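Local coordinates for protein peptide ABC transporter permease (Staphylococcus hominis, PDB 6EXS) that belongs to the POT family of the major facilitator superfamily and probably takes up peptides, including a thioalcohol-conjugated malodour precursor, at residues V20-V24 with L191-Y196; R88-L92 with Y196-R201; F268-L272 with V285-I289. All blocks are in the same frame, centred on the assembly; numbering follows the deposited sequence.

Contact 1 (V20-V24 with L191-Y196); sequences VLFFV and LGLVWY. With OLC ((2R)-2,3-dihydroxypropyl (9Z)-octadec-9-enoate), chain L.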
loop_
_atom_site.group_PDB
_atom_site.type_symbol
_atom_site.label_atom_id
_atom_site.label_comp_id
_atom_site.label_asym_id
_atom_site.label_seq_id
_atom_site.Cartn_x
_atom_site.Cartn_y
_atom_site.Cartn_z
ATOM N N VAL A 20 -6.782 -19.792 -8.510
ATOM C CA VAL A 20 -6.637 -20.107 -7.090
ATOM C C VAL A 20 -6.149 -18.864 -6.354
ATOM O O VAL A 20 -6.790 -18.461 -5.392
ATOM C CB VAL A 20 -5.730 -21.352 -6.849
ATOM C CG1 VAL A 20 -5.537 -21.635 -5.357
ATOM C CG2 VAL A 20 -6.302 -22.580 -7.544
ATOM N N LEU A 21 -5.083 -18.207 -6.866
ATOM C CA LEU A 21 -4.459 -17.030 -6.243
ATOM C C LEU A 21 -5.275 -15.742 -6.380
ATOM O O LEU A 21 -5.141 -14.855 -5.521
ATOM C CB LEU A 21 -3.014 -16.837 -6.704
ATOM C CG LEU A 21 -2.096 -18.031 -6.370
ATOM C CD1 LEU A 21 -0.717 -17.814 -6.870
ATOM C CD2 LEU A 21 -2.096 -18.374 -4.875
ATOM N N PHE A 22 -6.162 -15.666 -7.397
ATOM C CA PHE A 22 -7.065 -14.532 -7.583
ATOM C C PHE A 22 -8.090 -14.554 -6.435
ATOM O O PHE A 22 -8.298 -13.518 -5.805
ATOM C CB PHE A 22 -7.760 -14.581 -8.963
ATOM C CG PHE A 22 -8.694 -13.425 -9.264
ATOM C CD1 PHE A 22 -9.977 -13.383 -8.722
ATOM C CD2 PHE A 22 -8.315 -12.410 -10.136
ATOM C CE1 PHE A 22 -10.841 -12.324 -9.006
ATOM C CE2 PHE A 22 -9.190 -11.359 -10.434
ATOM C CZ PHE A 22 -10.441 -11.320 -9.860
ATOM N N PHE A 23 -8.700 -15.737 -6.149
ATOM C CA PHE A 23 -9.683 -15.931 -5.068
ATOM C C PHE A 23 -9.041 -15.665 -3.707
ATOM O O PHE A 23 -9.661 -15.021 -2.864
ATOM C CB PHE A 23 -10.256 -17.357 -5.116
ATOM C CG PHE A 23 -11.439 -17.666 -4.218
ATOM C CD1 PHE A 23 -11.256 -17.955 -2.870
ATOM C CD2 PHE A 23 -12.725 -17.747 -4.737
ATOM C CE1 PHE A 23 -12.342 -18.313 -2.057
ATOM C CE2 PHE A 23 -13.808 -18.101 -3.925
ATOM C CZ PHE A 23 -13.611 -18.384 -2.592
ATOM N N VAL A 24 -7.804 -16.159 -3.496
ATOM C CA VAL A 24 -7.036 -15.978 -2.255
ATOM C C VAL A 24 -6.713 -14.489 -2.047
ATOM O O VAL A 24 -7.001 -13.953 -0.975
ATOM C CB VAL A 24 -5.768 -16.876 -2.233
ATOM C CG1 VAL A 24 -4.839 -16.513 -1.078
ATOM C CG2 VAL A 24 -6.136 -18.353 -2.185
ATOM N N LEU A 191 -11.830 -17.746 4.388
ATOM C CA LEU A 191 -12.300 -18.287 3.105
ATOM C C LEU A 191 -11.171 -18.339 2.094
ATOM O O LEU A 191 -11.046 -19.332 1.378
ATOM C CB LEU A 191 -13.489 -17.490 2.537
ATOM C CG LEU A 191 -14.828 -17.597 3.269
ATOM C CD1 LEU A 191 -15.939 -16.945 2.450
ATOM C CD2 LEU A 191 -15.196 -19.062 3.581
ATOM N N GLY A 192 -10.353 -17.279 2.069
ATOM C CA GLY A 192 -9.169 -17.171 1.234
ATOM C C GLY A 192 -8.183 -18.269 1.578
ATOM O O GLY A 192 -7.712 -18.975 0.680
ATOM N N LEU A 193 -7.910 -18.456 2.899
ATOM C CA LEU A 193 -7.006 -19.499 3.416
ATOM C C LEU A 193 -7.503 -20.922 3.073
ATOM O O LEU A 193 -6.711 -21.740 2.603
ATOM C CB LEU A 193 -6.770 -19.349 4.937
ATOM C CG LEU A 193 -5.754 -20.321 5.566
ATOM C CD1 LEU A 193 -4.326 -19.922 5.257
ATOM C CD2 LEU A 193 -5.939 -20.442 7.059
ATOM N N VAL A 194 -8.808 -21.193 3.290
ATOM C CA VAL A 194 -9.453 -22.482 3.008
ATOM C C VAL A 194 -9.259 -22.888 1.524
ATOM O O VAL A 194 -8.895 -24.032 1.245
ATOM C CB VAL A 194 -10.945 -22.453 3.463
ATOM C CG1 VAL A 194 -11.756 -23.591 2.849
ATOM C CG2 VAL A 194 -11.051 -22.484 4.983
ATOM N N TRP A 195 -9.453 -21.926 0.599
ATOM C CA TRP A 195 -9.311 -22.079 -0.846
ATOM C C TRP A 195 -7.874 -22.457 -1.251
ATOM O O TRP A 195 -7.702 -23.371 -2.061
ATOM C CB TRP A 195 -9.753 -20.796 -1.551
ATOM C CG TRP A 195 -10.174 -21.005 -2.977
ATOM C CD1 TRP A 195 -9.442 -20.738 -4.098
ATOM C CD2 TRP A 195 -11.440 -21.502 -3.433
ATOM N NE1 TRP A 195 -10.173 -21.046 -5.224
ATOM C CE2 TRP A 195 -11.398 -21.530 -4.844
ATOM C CE3 TRP A 195 -12.603 -21.946 -2.783
ATOM C CZ2 TRP A 195 -12.485 -21.955 -5.617
ATOM C CZ3 TRP A 195 -13.674 -22.385 -3.552
ATOM C CH2 TRP A 195 -13.607 -22.390 -4.951
ATOM N N TYR A 196 -6.853 -21.781 -0.666
ATOM C CA TYR A 196 -5.438 -22.084 -0.898
ATOM C C TYR A 196 -5.170 -23.522 -0.437
ATOM O O TYR A 196 -4.669 -24.322 -1.221
ATOM C CB TYR A 196 -4.506 -21.095 -0.160
ATOM C CG TYR A 196 -3.030 -21.407 -0.315
ATOM C CD1 TYR A 196 -2.381 -22.272 0.566
ATOM C CD2 TYR A 196 -2.281 -20.843 -1.345
ATOM C CE1 TYR A 196 -1.033 -22.589 0.408
ATOM C CE2 TYR A 196 -0.920 -21.120 -1.487
ATOM C CZ TYR A 196 -0.304 -22.003 -0.615
ATOM O OH TYR A 196 1.028 -22.300 -0.771
HETATM C C24 OLC L . -10.618 -12.065 -18.166
HETATM C C5 OLC L . -15.429 -12.326 -11.335
HETATM C C4 OLC L . -14.431 -12.493 -12.464
HETATM C C3 OLC L . -13.010 -12.724 -11.983
HETATM C C2 OLC L . -12.016 -13.030 -13.102
HETATM C C21 OLC L . -11.773 -11.021 -16.197
HETATM C C1 OLC L . -11.659 -11.847 -13.955
HETATM C C22 OLC L . -10.484 -11.146 -16.973
HETATM O O19 OLC L . -11.289 -10.784 -13.529
HETATM O O25 OLC L . -9.453 -12.019 -18.976
HETATM O O23 OLC L . -10.090 -9.842 -17.408
HETATM O O20 OLC L . -11.805 -12.124 -15.259
#
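Phe23 lays its ring on the indole of Trp195 in a face-to-face stack. The centroids of the phenyl ring and the five-membered ring are 3.8 Å apart, and the planes are 19° from parallel. The stack can be followed outward from Phe23 CB. That atom sits over the five-membered ring, 4.0 Å from its centroid, as a CH-pi contact. CG comes next, 3.7 Å from Trp195 CD1. CD1 makes the tightest approach, 3.2 Å from Trp195 CG. CE1 lies over the Trp195 CG–CD2 bond, and at the ring edge it also meets Leu191 O at 3.8 Å. CZ ends 3.7 Å from Trp195 CE3, so the tip reaches the six-membered ring. Both aromatic side chains set CG anti to the backbone N (chi1 -171° for Phe23, -157° for Trp195), and this brings the two faces together. One turn away the backbones come close at Gly192, which has no side chain to hold them apart. Val24 CG2 rests 3.3 Å from Gly192 O and also touches Tyr196 CB. Val20 presents its carbonyl O to the Trp195 edge. These are the first and sixth helices of the N-terminal MFS bundle, running antiparallel. Leu21 and Val24 also pack on helix 110-137, Phe22 on helix 147-174, and Leu193 on helix 74-106.

Contact 2 (R88-L92 with Y196-R201); sequences RGATL and YLLFNR. With OLC ((2R)-2,3-dihydroxypropyl (9Z)-octadec-9-enoate), chain J; OLC ((2R)-2,3-dihydroxypropyl (9Z)-octadec-9-enoate), chain M; OLC ((2R)-2,3-dihydroxypropyl (9Z)-octadec-9-enoate), chain I.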
loop_
_atom_site.group_PDB
_atom_site.type_symbol
_atom_site.label_atom_id
_atom_site.label_comp_id
_atom_site.label_asym_id
_atom_site.label_seq_id
_atom_site.Cartn_x
_atom_site.Cartn_y
_atom_site.Cartn_z
ATOM N N ARG A 88 6.089 -20.278 -1.103
ATOM C CA ARG A 88 4.860 -20.974 -0.689
ATOM C C ARG A 88 4.656 -20.964 0.814
ATOM O O ARG A 88 3.595 -20.535 1.280
ATOM C CB ARG A 88 4.789 -22.403 -1.251
ATOM C CG ARG A 88 4.689 -22.445 -2.762
ATOM C CD ARG A 88 3.280 -22.307 -3.329
ATOM N NE ARG A 88 2.488 -23.530 -3.192
ATOM C CZ ARG A 88 2.581 -24.588 -3.991
ATOM N NH1 ARG A 88 3.456 -24.599 -4.991
ATOM N NH2 ARG A 88 1.809 -25.647 -3.792
ATOM N N GLY A 89 5.683 -21.389 1.548
ATOM C CA GLY A 89 5.687 -21.411 3.004
ATOM C C GLY A 89 5.413 -20.048 3.597
ATOM O O GLY A 89 4.556 -19.923 4.474
ATOM N N ALA A 90 6.099 -19.011 3.060
ATOM C CA ALA A 90 5.985 -17.599 3.434
ATOM C C ALA A 90 4.575 -17.017 3.181
ATOM O O ALA A 90 4.079 -16.264 4.028
ATOM C CB ALA A 90 7.043 -16.777 2.709
ATOM N N THR A 91 3.930 -17.381 2.037
ATOM C CA THR A 91 2.563 -16.961 1.669
ATOM C C THR A 91 1.564 -17.560 2.690
ATOM O O THR A 91 0.627 -16.876 3.103
ATOM C CB THR A 91 2.213 -17.423 0.211
ATOM O OG1 THR A 91 3.158 -16.887 -0.712
ATOM C CG2 THR A 91 0.784 -17.039 -0.226
ATOM N N LEU A 92 1.776 -18.840 3.075
ATOM C CA LEU A 92 0.928 -19.593 3.999
ATOM C C LEU A 92 1.078 -19.106 5.436
ATOM O O LEU A 92 0.064 -18.898 6.110
ATOM C CB LEU A 92 1.200 -21.111 3.874
ATOM C CG LEU A 92 0.391 -22.106 4.745
ATOM C CD1 LEU A 92 -1.112 -21.824 4.720
ATOM C CD2 LEU A 92 0.644 -23.525 4.301
ATOM N N TYR A 196 -6.853 -21.781 -0.666
ATOM C CA TYR A 196 -5.438 -22.084 -0.898
ATOM C C TYR A 196 -5.170 -23.522 -0.437
ATOM O O TYR A 196 -4.669 -24.322 -1.221
ATOM C CB TYR A 196 -4.506 -21.095 -0.160
ATOM C CG TYR A 196 -3.030 -21.407 -0.315
ATOM C CD1 TYR A 196 -2.381 -22.272 0.566
ATOM C CD2 TYR A 196 -2.281 -20.843 -1.345
ATOM C CE1 TYR A 196 -1.033 -22.589 0.408
ATOM C CE2 TYR A 196 -0.920 -21.120 -1.487
ATOM C CZ TYR A 196 -0.304 -22.003 -0.615
ATOM O OH TYR A 196 1.028 -22.300 -0.771
ATOM N N LEU A 197 -5.536 -23.858 0.821
ATOM C CA LEU A 197 -5.345 -25.206 1.370
ATOM C C LEU A 197 -5.993 -26.291 0.488
ATOM O O LEU A 197 -5.374 -27.319 0.224
ATOM C CB LEU A 197 -5.856 -25.295 2.825
ATOM C CG LEU A 197 -5.090 -24.494 3.895
ATOM C CD1 LEU A 197 -5.821 -24.530 5.203
ATOM C CD2 LEU A 197 -3.681 -25.028 4.111
ATOM N N LEU A 198 -7.206 -26.035 -0.003
ATOM C CA LEU A 198 -7.917 -26.984 -0.855
ATOM C C LEU A 198 -7.310 -27.171 -2.252
ATOM O O LEU A 198 -7.267 -28.303 -2.749
ATOM C CB LEU A 198 -9.395 -26.560 -1.025
ATOM C CG LEU A 198 -10.362 -26.832 0.118
ATOM C CD1 LEU A 198 -11.679 -26.086 -0.109
ATOM C CD2 LEU A 198 -10.595 -28.330 0.308
ATOM N N PHE A 199 -6.886 -26.064 -2.899
ATOM C CA PHE A 199 -6.494 -26.098 -4.300
ATOM C C PHE A 199 -5.028 -25.840 -4.650
ATOM O O PHE A 199 -4.675 -26.093 -5.800
ATOM C CB PHE A 199 -7.390 -25.111 -5.072
ATOM C CG PHE A 199 -8.850 -25.477 -4.937
ATOM C CD1 PHE A 199 -9.354 -26.628 -5.539
ATOM C CD2 PHE A 199 -9.707 -24.704 -4.167
ATOM C CE1 PHE A 199 -10.695 -26.992 -5.375
ATOM C CE2 PHE A 199 -11.049 -25.061 -4.019
ATOM C CZ PHE A 199 -11.531 -26.207 -4.613
ATOM N N ASN A 200 -4.184 -25.377 -3.719
ATOM C CA ASN A 200 -2.784 -25.039 -4.016
ATOM C C ASN A 200 -1.916 -26.184 -4.597
ATOM O O ASN A 200 -1.185 -25.934 -5.548
ATOM C CB ASN A 200 -2.071 -24.414 -2.797
ATOM C CG ASN A 200 -1.489 -25.403 -1.816
ATOM O OD1 ASN A 200 -0.338 -25.840 -1.950
ATOM N ND2 ASN A 200 -2.284 -25.812 -0.844
ATOM N N ARG A 201 -1.975 -27.401 -4.007
ATOM C CA ARG A 201 -1.136 -28.559 -4.351
ATOM C C ARG A 201 -1.124 -28.950 -5.848
ATOM O O ARG A 201 -0.042 -28.999 -6.428
ATOM C CB ARG A 201 -1.473 -29.782 -3.476
ATOM C CG ARG A 201 -1.098 -29.609 -1.994
ATOM C CD ARG A 201 -1.689 -30.682 -1.079
ATOM N NE ARG A 201 -3.152 -30.610 -0.999
ATOM C CZ ARG A 201 -3.951 -31.650 -0.765
ATOM N NH1 ARG A 201 -3.439 -32.859 -0.570
ATOM N NH2 ARG A 201 -5.267 -31.488 -0.730
HETATM C C24 OLC J . -0.356 -26.985 2.845
HETATM C C6 OLC J . -8.893 -27.258 5.073
HETATM C C5 OLC J . -8.547 -28.592 4.431
HETATM C C4 OLC J . -7.129 -28.674 3.891
HETATM C C3 OLC J . -6.806 -29.995 3.211
HETATM C C2 OLC J . -5.604 -29.930 2.273
HETATM C C21 OLC J . -2.173 -28.727 2.978
HETATM C C1 OLC J . -4.266 -29.879 2.953
HETATM C C22 OLC J . -1.625 -27.535 2.228
HETATM O O19 OLC J . -3.904 -30.625 3.825
HETATM O O25 OLC J . 0.734 -27.887 2.692
HETATM O O23 OLC J . -1.392 -27.890 0.864
HETATM O O20 OLC J . -3.505 -28.906 2.441
HETATM C C24 OLC M . 8.336 -23.993 5.758
HETATM C C5 OLC M . 1.706 -23.018 11.379
HETATM C C4 OLC M . 1.766 -22.365 10.008
HETATM C C3 OLC M . 2.830 -22.953 9.098
HETATM C C2 OLC M . 2.911 -22.243 7.754
HETATM C C21 OLC M . 6.317 -22.628 6.384
HETATM C C1 OLC M . 3.959 -22.787 6.823
HETATM C C22 OLC M . 7.132 -23.870 6.670
HETATM O O19 OLC M . 3.723 -23.302 5.761
HETATM O O25 OLC M . 7.956 -24.275 4.416
HETATM O O23 OLC M . 7.559 -23.853 8.036
HETATM O O20 OLC M . 5.198 -22.584 7.305
HETATM C C9 OLC I . -17.592 -20.882 -3.182
HETATM C C8 OLC I . -17.522 -22.286 -3.697
HETATM C C24 OLC I . -9.154 -31.159 -2.600
HETATM C C7 OLC I . -17.807 -23.334 -2.619
HETATM C C6 OLC I . -17.657 -24.779 -3.078
HETATM C C5 OLC I . -16.252 -25.354 -2.932
HETATM C C4 OLC I . -16.166 -26.840 -3.237
HETATM C C3 OLC I . -14.912 -27.512 -2.701
HETATM C C2 OLC I . -14.785 -28.968 -3.131
HETATM C C21 OLC I . -11.643 -30.806 -2.369
HETATM C C1 OLC I . -13.805 -29.752 -2.305
HETATM C C22 OLC I . -10.383 -30.445 -3.126
HETATM O O19 OLC I . -13.988 -30.079 -1.160
HETATM O O25 OLC I . -8.671 -30.580 -1.393
HETATM O O23 OLC I . -10.571 -30.777 -4.505
HETATM O O20 OLC I . -12.700 -30.048 -3.010
#
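Arg88 reaches across to Tyr196 and Asn200 with two guanidinium nitrogens. NE donates to Tyr196 OH at 3.1 Å in the more bent bond, and the phenol oxygen lies in the guanidinium plane. NH2 donates to Asn200 OD1 at 2.8 Å. This bond is nearly straight (166° at the hydrogen) and arrives in the carbonyl plane on a lone pair. The side chain bends at chi2 and chi3, which swings its end over to the other helix. The guanidinium plane stands 77° from that of the Tyr196 ring. NH1 is satisfied elsewhere, by Val207 O and Gly205 O just past the end of helix 178-204. The sequence leading to Arg88 resembles the MFS signature between the second and third transmembrane helices. Here its arginine ties helix 74-106, at the start of the third transmembrane span, to the end of helix 178-204. Asn200 uses both ends of its amide. ND2 gives one hydrogen to Tyr196 O at 2.8 Å, from above the carbonyl plane. Its other bond, almost linear, goes to the monoolein (chain J) O23, also at 2.8 Å. Tyr196 O is shared, since it also accepts the helical bond from Asn200 N. The amide folds back in this way because CG lies between the backbone N and the carbonyl carbon (chi1 85°). Asn200 CB covers one face of the Tyr196 ring. Leu198 O takes a bond from a second monoolein (chain I) O25. One turn along from Arg88, Leu92 CD1 meets Leu197 CD2 at 4.2 Å, and Leu92 CD2 lies 4.3 Å from Tyr196 CE1.

Contact 3 (F268-L272 with V285-I289); sequences FTTML and VKAFI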
loop_
_atom_site.group_PDB
_atom_site.type_symbol
_atom_site.label_atom_id
_atom_site.label_comp_id
_atom_site.label_asym_id
_atom_site.label_seq_id
_atom_site.Cartn_x
_atom_site.Cartn_y
_atom_site.Cartn_z
ATOM N N PHE A 268 19.759 3.528 -2.830
ATOM C CA PHE A 268 20.389 4.262 -3.930
ATOM C C PHE A 268 21.920 4.287 -3.800
ATOM O O PHE A 268 22.606 4.118 -4.809
ATOM C CB PHE A 268 19.790 5.673 -4.116
ATOM C CG PHE A 268 18.463 5.718 -4.850
ATOM C CD1 PHE A 268 18.399 5.507 -6.225
ATOM C CD2 PHE A 268 17.281 6.001 -4.172
ATOM C CE1 PHE A 268 17.173 5.545 -6.900
ATOM C CE2 PHE A 268 16.058 6.042 -4.848
ATOM C CZ PHE A 268 16.013 5.814 -6.207
ATOM N N THR A 269 22.442 4.429 -2.558
ATOM C CA THR A 269 23.879 4.439 -2.251
ATOM C C THR A 269 24.531 3.102 -2.618
ATOM O O THR A 269 25.532 3.116 -3.332
ATOM C CB THR A 269 24.139 4.877 -0.798
ATOM O OG1 THR A 269 23.547 6.162 -0.584
ATOM C CG2 THR A 269 25.618 4.934 -0.452
ATOM N N THR A 270 23.951 1.959 -2.169
ATOM C CA THR A 270 24.438 0.592 -2.461
ATOM C C THR A 270 24.537 0.323 -3.971
ATOM O O THR A 270 25.510 -0.283 -4.420
ATOM C CB THR A 270 23.554 -0.456 -1.754
ATOM O OG1 THR A 270 23.591 -0.225 -0.345
ATOM C CG2 THR A 270 23.980 -1.887 -2.042
ATOM N N MET A 271 23.533 0.780 -4.742
ATOM C CA MET A 271 23.477 0.599 -6.189
ATOM C C MET A 271 24.476 1.474 -6.942
ATOM O O MET A 271 25.134 0.978 -7.859
ATOM C CB MET A 271 22.048 0.779 -6.714
ATOM C CG MET A 271 21.169 -0.405 -6.407
ATOM S SD MET A 271 19.616 -0.393 -7.313
ATOM C CE MET A 271 18.623 0.621 -6.231
ATOM N N LEU A 272 24.623 2.750 -6.536
ATOM C CA LEU A 272 25.569 3.679 -7.165
ATOM C C LEU A 272 27.033 3.364 -6.809
ATOM O O LEU A 272 27.942 3.844 -7.495
ATOM C CB LEU A 272 25.237 5.151 -6.816
ATOM C CG LEU A 272 23.937 5.774 -7.367
ATOM C CD1 LEU A 272 23.613 7.063 -6.638
ATOM C CD2 LEU A 272 24.018 6.041 -8.869
ATOM N N VAL A 285 20.077 4.424 -12.644
ATOM C CA VAL A 285 19.830 4.482 -11.192
ATOM C C VAL A 285 19.658 5.951 -10.769
ATOM O O VAL A 285 18.671 6.274 -10.108
ATOM C CB VAL A 285 20.930 3.748 -10.365
ATOM C CG1 VAL A 285 20.756 3.976 -8.862
ATOM C CG2 VAL A 285 20.950 2.256 -10.682
ATOM N N LYS A 286 20.597 6.839 -11.177
ATOM C CA LYS A 286 20.504 8.271 -10.870
ATOM C C LYS A 286 19.305 8.920 -11.580
ATOM O O LYS A 286 18.721 9.868 -11.049
ATOM C CB LYS A 286 21.829 9.027 -11.113
ATOM C CG LYS A 286 22.410 8.920 -12.515
ATOM C CD LYS A 286 23.589 9.863 -12.688
ATOM C CE LYS A 286 24.202 9.794 -14.066
ATOM N NZ LYS A 286 25.267 8.763 -14.146
ATOM N N ALA A 287 18.901 8.362 -12.742
ATOM C CA ALA A 287 17.737 8.804 -13.510
ATOM C C ALA A 287 16.432 8.482 -12.765
ATOM O O ALA A 287 15.421 9.137 -13.019
ATOM C CB ALA A 287 17.726 8.140 -14.876
ATOM N N PHE A 288 16.459 7.477 -11.852
ATOM C CA PHE A 288 15.305 7.065 -11.054
ATOM C C PHE A 288 15.068 7.965 -9.831
ATOM O O PHE A 288 13.922 8.088 -9.397
ATOM C CB PHE A 288 15.371 5.572 -10.653
ATOM C CG PHE A 288 14.033 5.027 -10.185
ATOM C CD1 PHE A 288 13.092 4.566 -11.097
ATOM C CD2 PHE A 288 13.698 5.021 -8.831
ATOM C CE1 PHE A 288 11.842 4.102 -10.665
ATOM C CE2 PHE A 288 12.448 4.561 -8.402
ATOM C CZ PHE A 288 11.531 4.099 -9.321
ATOM N N ILE A 289 16.136 8.590 -9.282
ATOM C CA ILE A 289 16.076 9.503 -8.128
ATOM C C ILE A 289 14.941 10.563 -8.298
ATOM O O ILE A 289 14.112 10.631 -7.389
ATOM C CB ILE A 289 17.467 10.123 -7.778
ATOM C CG1 ILE A 289 18.414 9.045 -7.214
ATOM C CG2 ILE A 289 17.340 11.300 -6.803
ATOM C CD1 ILE A 289 19.924 9.352 -7.320
#
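The helical segments 268-272 and 285-289 run antiparallel, with 156° between their directions and their axes 10.7 Å apart at closest approach. Side chains bridge most of that gap. Phe268 and Val285 have the largest shares. Phe268 CG points anti to the carbonyl carbon (chi1 -79°), and the ring extends toward the partner helix. Ile289 CG1 sits over one face of this ring as a CH-pi contact, 3.9 Å from the centroid and 20° off the normal. The ring edge meets Phe288: Phe268 CZ and Phe288 CD2 are 3.6 Å apart, each near the plane of the other ring. Phe268 CE1 also comes within 3.6 Å of the backbone at Val285 O. Val285 fills the next layer. Its CG1 touches Phe268 CD1 and Leu272 CD2, both at 3.9 Å, and reaches Met271 CB at 4.1 Å. Leu272 lies alongside Val285, pointing the opposite way, and its CD1 meets Ile289 CD1 on the more open side. Leu272 O is tied by Arg282 NE, near the start of the second helix. On the other flank, Met271 and Phe288 both pack on helix 430-451. The two segments form a helical hairpin with a short connection. Its first helix is the second of the two extra helices that link the six-helix bundles in bacterial POT transporters, and its second helix opens the C-terminal bundle.

In the fold
From the N terminus, the chain first lays down 20-24 on helix 16-44, then 88-92 on helix 74-106. Neither long loop closes until helix 178-204 arrives. There 191-196 closes contact 1, and 196-201 closes contact 2. The segments alternate, so the two loops cross. They share Tyr196 and touch directly through packing, with centres about 8 Å apart. Together they join the first, third and sixth helices of the N-terminal bundle. Contact 3 follows in series. It closes a short loop between helices 249-273 and 279-302, tying a linking helix to the C-terminal half. Its nearest atoms are about 25 Å from contact 1 and about 23 Å from contact 2.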